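Local coordinates for protein acetyltransferase (PDB 5XUN) that acetylates, probably, the amino group of glycyl-tRNA with acetyl-CoA as donor, acting as the toxin of a type II toxin-antitoxin pair, at residues 30-33 and 34-38; 114-117 and 118-122. The protein carries 1 engineered substitution. One frame throughout, in Å; residues are numbered along the deposited sequence.

Interaction 1: 30-33 and 34-38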
loop_
_atom_site.group_PDB
_atom_site.type_symbol
_atom_site.label_atom_id
_atom_site.label_comp_id
_atom_site.label_asym_id
_atom_site.label_seq_id
_atom_site.Cartn_x
_atom_site.Cartn_y
_atom_site.Cartn_z
ATOM N N THR B 30 2.448 22.226 12.459
ATOM C CA THR B 30 2.207 21.510 13.701
ATOM C C THR B 30 2.416 20.009 13.510
ATOM O O THR B 30 2.980 19.336 14.382
ATOM C CB THR B 30 0.793 21.817 14.201
ATOM O OG1 THR B 30 0.690 23.213 14.509
ATOM C CG2 THR B 30 0.472 21.023 15.444
ATOM N N PHE B 31 2.006 19.472 12.354
ATOM C CA PHE B 31 2.138 18.034 12.149
ATOM C C PHE B 31 3.603 17.624 12.133
ATOM O O PHE B 31 3.974 16.609 12.731
ATOM C CB PHE B 31 1.448 17.595 10.859
ATOM C CG PHE B 31 1.454 16.106 10.669
ATOM C CD1 PHE B 31 2.539 15.468 10.079
ATOM C CD2 PHE B 31 0.392 15.340 11.108
ATOM C CE1 PHE B 31 2.556 14.086 9.922
ATOM C CE2 PHE B 31 0.408 13.957 10.960
ATOM C CZ PHE B 31 1.491 13.335 10.360
ATOM N N LEU B 32 4.446 18.389 11.433
ATOM C CA LEU B 32 5.882 18.130 11.463
ATOM C C LEU B 32 6.413 18.068 12.891
ATOM O O LEU B 32 7.232 17.200 13.223
ATOM C CB LEU B 32 6.626 19.209 10.680
ATOM C CG LEU B 32 8.146 19.172 10.851
ATOM C CD1 LEU B 32 8.707 17.868 10.312
ATOM C CD2 LEU B 32 8.824 20.366 10.185
ATOM N N LYS B 33 5.954 18.983 13.753
ATOM C CA LYS B 33 6.514 19.106 15.099
ATOM C C LYS B 33 6.014 18.019 16.041
ATOM O O LYS B 33 6.790 17.485 16.837
ATOM C CB LYS B 33 6.172 20.471 15.701
ATOM C CG LYS B 33 6.855 21.652 15.051
ATOM C CD LYS B 33 6.581 22.926 15.834
ATOM C CE LYS B 33 5.090 23.206 15.965
ATOM N NZ LYS B 33 4.830 24.463 16.731
ATOM N N GLU B 34 4.723 17.700 15.990
ATOM C CA GLU B 34 4.090 16.880 17.011
ATOM C C GLU B 34 3.909 15.425 16.605
ATOM O O GLU B 34 4.063 14.533 17.441
ATOM C CB GLU B 34 2.706 17.446 17.342
ATOM C CG GLU B 34 2.613 18.949 17.413
ATOM C CD GLU B 34 1.613 19.439 18.445
ATOM O OE1 GLU B 34 1.816 20.533 19.007
ATOM O OE2 GLU B 34 0.578 18.768 18.640
ATOM N N HIS B 35 3.616 15.156 15.333
ATOM C CA HIS B 35 3.068 13.864 14.950
ATOM C C HIS B 35 3.854 13.097 13.899
ATOM O O HIS B 35 3.706 11.874 13.836
ATOM C CB HIS B 35 1.634 14.034 14.429
ATOM C CG HIS B 35 0.749 14.838 15.334
ATOM N ND1 HIS B 35 0.304 14.365 16.549
ATOM C CD2 HIS B 35 0.214 16.073 15.193
ATOM C CE1 HIS B 35 -0.459 15.277 17.124
ATOM N NE2 HIS B 35 -0.532 16.323 16.321
ATOM N N LEU B 36 4.672 13.759 13.081
ATOM C CA LEU B 36 5.306 13.073 11.961
ATOM C C LEU B 36 6.049 11.831 12.426
ATOM O O LEU B 36 5.773 10.714 11.976
ATOM C CB LEU B 36 6.268 14.012 11.236
ATOM C CG LEU B 36 7.034 13.321 10.103
ATOM C CD1 LEU B 36 6.054 12.790 9.073
ATOM C CD2 LEU B 36 8.017 14.275 9.465
ATOM N N LYS B 37 6.968 12.011 13.372
ATOM C CA LYS B 37 7.847 10.926 13.775
ATOM C C LYS B 37 7.078 9.817 14.477
ATOM O O LYS B 37 7.364 8.631 14.273
ATOM C CB LYS B 37 8.947 11.486 14.672
ATOM C CG LYS B 37 9.747 10.458 15.414
ATOM C CD LYS B 37 10.697 9.721 14.518
ATOM C CE LYS B 37 11.608 8.853 15.365
ATOM N NZ LYS B 37 12.198 7.723 14.589
ATOM N N ARG B 38 6.088 10.173 15.295
ATOM C CA ARG B 38 5.364 9.149 16.037
ATOM C C ARG B 38 4.490 8.311 15.115
ATOM O O ARG B 38 4.361 7.098 15.307
ATOM C CB ARG B 38 4.512 9.775 17.138
ATOM C CG ARG B 38 3.665 8.737 17.877
ATOM C CD ARG B 38 2.873 9.330 19.023
ATOM N NE ARG B 38 2.039 10.451 18.603
ATOM C CZ ARG B 38 2.370 11.729 18.759
ATOM N NH1 ARG B 38 1.542 12.672 18.345
ATOM N NH2 ARG B 38 3.529 12.066 19.319
HETATM O O HOH W 1 7.710 14.816 14.620
HETATM O O HOH W 2 3.688 22.082 18.759
#
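Where T30 and F31 meet E34, H35 and L36, one helix hands over to the next, a kink between helices 26-34 and 36-41 in the region joining the first two strands of this GNAT fold. E34 N still donates to T30 O (2.9 Å), as in a regular alpha-helical turn. F31 O, by contrast, is gripped twice: H35 N and L36 N each lie 3.0 Å from it and approach from opposite faces of its carbonyl plane. H35, the N-cap residue of helix 36-41, marks the break. With L36 N turned to F31 O, a water bridges the junction, donating to L32 O and accepting from K37 N.

With CG anti to the backbone N (chi1 -175°), the F31 ring swings forward to the start of helix 36-41. H35 CB sits over one ring face, 4.0 Å from the F31 centroid, a CH-pi contact, while the two rings themselves meet obliquely. R96 adds a cation-pi contact to F31, and Y86 of the second subunit also packs on it. L32 and L36 extend the apolar side toward strand 59-71, and at the solvent-facing side T30 CG2 lies 3.6 Å from E34 CG.

Interaction 2: 114-117 and 118-122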
loop_
_atom_site.group_PDB
_atom_site.type_symbol
_atom_site.label_atom_id
_atom_site.label_comp_id
_atom_site.label_asym_id
_atom_site.label_seq_id
_atom_site.Cartn_x
_atom_site.Cartn_y
_atom_site.Cartn_z
ATOM N N ALA B 114 8.076 14.205 -7.611
ATOM C CA ALA B 114 8.797 13.238 -8.434
ATOM C C ALA B 114 9.373 12.120 -7.576
ATOM O O ALA B 114 9.318 10.942 -7.954
ATOM C CB ALA B 114 9.906 13.930 -9.227
ATOM N N HIS B 115 9.903 12.466 -6.401
ATOM C CA HIS B 115 10.399 11.449 -5.485
ATOM C C HIS B 115 9.267 10.559 -4.980
ATOM O O HIS B 115 9.439 9.336 -4.854
ATOM C CB HIS B 115 11.137 12.116 -4.330
ATOM C CG HIS B 115 11.866 11.157 -3.446
ATOM N ND1 HIS B 115 11.232 10.401 -2.483
ATOM C CD2 HIS B 115 13.177 10.824 -3.385
ATOM C CE1 HIS B 115 12.124 9.652 -1.860
ATOM N NE2 HIS B 115 13.308 9.878 -2.398
ATOM N N VAL B 116 8.104 11.154 -4.682
ATOM C CA VAL B 116 6.922 10.367 -4.327
ATOM C C VAL B 116 6.625 9.344 -5.411
ATOM O O VAL B 116 6.361 8.170 -5.129
ATOM C CB VAL B 116 5.705 11.280 -4.101
ATOM C CG1 VAL B 116 4.423 10.425 -3.940
ATOM C CG2 VAL B 116 5.928 12.223 -2.919
ATOM N N MET B 117 6.638 9.788 -6.673
ATOM C CA MET B 117 6.297 8.903 -7.783
ATOM C C MET B 117 7.214 7.691 -7.829
ATOM O O MET B 117 6.760 6.570 -8.076
ATOM C CB MET B 117 6.371 9.660 -9.107
ATOM C CG MET B 117 5.371 10.778 -9.249
ATOM S SD MET B 117 3.717 10.233 -8.831
ATOM C CE MET B 117 2.775 11.699 -9.252
ATOM N N ARG B 118 8.511 7.900 -7.607
ATOM C CA ARG B 118 9.454 6.792 -7.663
ATOM C C ARG B 118 9.206 5.800 -6.531
ATOM O O ARG B 118 9.334 4.583 -6.724
ATOM C CB ARG B 118 10.884 7.325 -7.624
ATOM C CG ARG B 118 11.937 6.242 -7.706
ATOM C CD ARG B 118 13.339 6.822 -7.694
ATOM N NE ARG B 118 13.669 7.507 -8.940
ATOM C CZ ARG B 118 13.962 6.886 -10.081
ATOM N NH1 ARG B 118 13.963 5.560 -10.144
ATOM N NH2 ARG B 118 14.252 7.594 -11.163
ATOM N N VAL B 119 8.858 6.299 -5.340
ATOM C CA VAL B 119 8.558 5.409 -4.223
ATOM C C VAL B 119 7.305 4.598 -4.517
ATOM O O VAL B 119 7.264 3.384 -4.293
ATOM C CB VAL B 119 8.418 6.205 -2.913
ATOM C CG1 VAL B 119 7.899 5.309 -1.805
ATOM C CG2 VAL B 119 9.750 6.825 -2.521
ATOM N N VAL B 120 6.261 5.260 -5.013
ATOM C CA VAL B 120 5.009 4.570 -5.305
ATOM C C VAL B 120 5.194 3.588 -6.454
ATOM O O VAL B 120 4.575 2.515 -6.484
ATOM C CB VAL B 120 3.900 5.593 -5.598
ATOM C CG1 VAL B 120 2.656 4.906 -6.138
ATOM C CG2 VAL B 120 3.579 6.370 -4.324
ATOM N N TRP B 121 6.032 3.950 -7.428
ATOM C CA TRP B 121 6.347 3.029 -8.512
ATOM C C TRP B 121 6.979 1.758 -7.968
ATOM O O TRP B 121 6.505 0.651 -8.248
ATOM C CB TRP B 121 7.279 3.710 -9.514
ATOM C CG TRP B 121 7.636 2.867 -10.685
ATOM C CD1 TRP B 121 6.781 2.189 -11.504
ATOM C CD2 TRP B 121 8.955 2.625 -11.188
ATOM N NE1 TRP B 121 7.487 1.532 -12.479
ATOM C CE2 TRP B 121 8.825 1.783 -12.307
ATOM C CE3 TRP B 121 10.233 3.038 -10.798
ATOM C CZ2 TRP B 121 9.925 1.345 -13.040
ATOM C CZ3 TRP B 121 11.325 2.602 -11.526
ATOM C CH2 TRP B 121 11.164 1.764 -12.634
ATOM N N GLY B 122 8.008 1.905 -7.126
ATOM C CA GLY B 122 8.601 0.744 -6.487
ATOM C C GLY B 122 7.582 -0.078 -5.722
ATOM O O GLY B 122 7.575 -1.309 -5.807
#
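H115 and V119, one turn apart, touch on the flank of helix 108-126, the helix of a beta-alpha-beta crossover in the GNAT fold. The turn illustrates how a regular helix lends different faces to different neighbours. Four successive backbone bonds hold it, from A114 O to R118 N through M117 O to W121 N; V120 N donates to V116 O at 2.9 Å with an almost straight N-H...O angle of 168°.

V119 is the side chain to follow. Its CB rests 3.6 Å from V116 O, against the backbone of the preceding turn. From there the chain forks: CG1 is anti to the backbone N (chi1 171°), which leaves CG2 beside that N and turned back along the helix. CG2 comes within 3.4 Å of H115 O and touches the imidazole obliquely, 3.8 Å from H115 CE1. The ring's ND1, also close to this methyl, is hydrogen-bonded to Y63 OH, a bond that helps to fix the rotation of the ring.

V116 and V120 repeat the theme on the buried face. They lie side by side, pointing the same way, with V116 CG1 and V120 CG2 4.2 Å apart. The same V120 methyl is 3.4 Å from V116 O, so a valine methyl again leans on the carbonyl one turn earlier.

Each face then meets its own part of the protein. V116 and V119 pack on Y63 and L65 of strand 59-71, and V119 also meets A126 of the second subunit. V116, M117 and V120 bear on L132 of strand 131-135, while M117, V120 and W121 lie against I168 of helix 165-171, where the W121 ring stacks with that of F172 just beyond.

From the N terminus, the chain runs through strand 6-9 to interaction 1, which spans the junction of two short helices before strand 46-51 begins. Strands 59-71 and 88-99 then build the middle of the sheet, and helix 108-126 carries interaction 2 on the way to strand 131-135. The contacts are in series, neither nested nor crossing, and neither closes a long loop: the first spans a helix junction, the second one turn within a helix. Interactions 1 and 2 stay about 12 Å apart at their nearest atoms. What relates them is strand 59-71: along residues 62-65 alternate side chains face the two contacts, Y62 and T64 meeting 30-38, Y63 and L65 meeting 114-122, while L59 also meets L32.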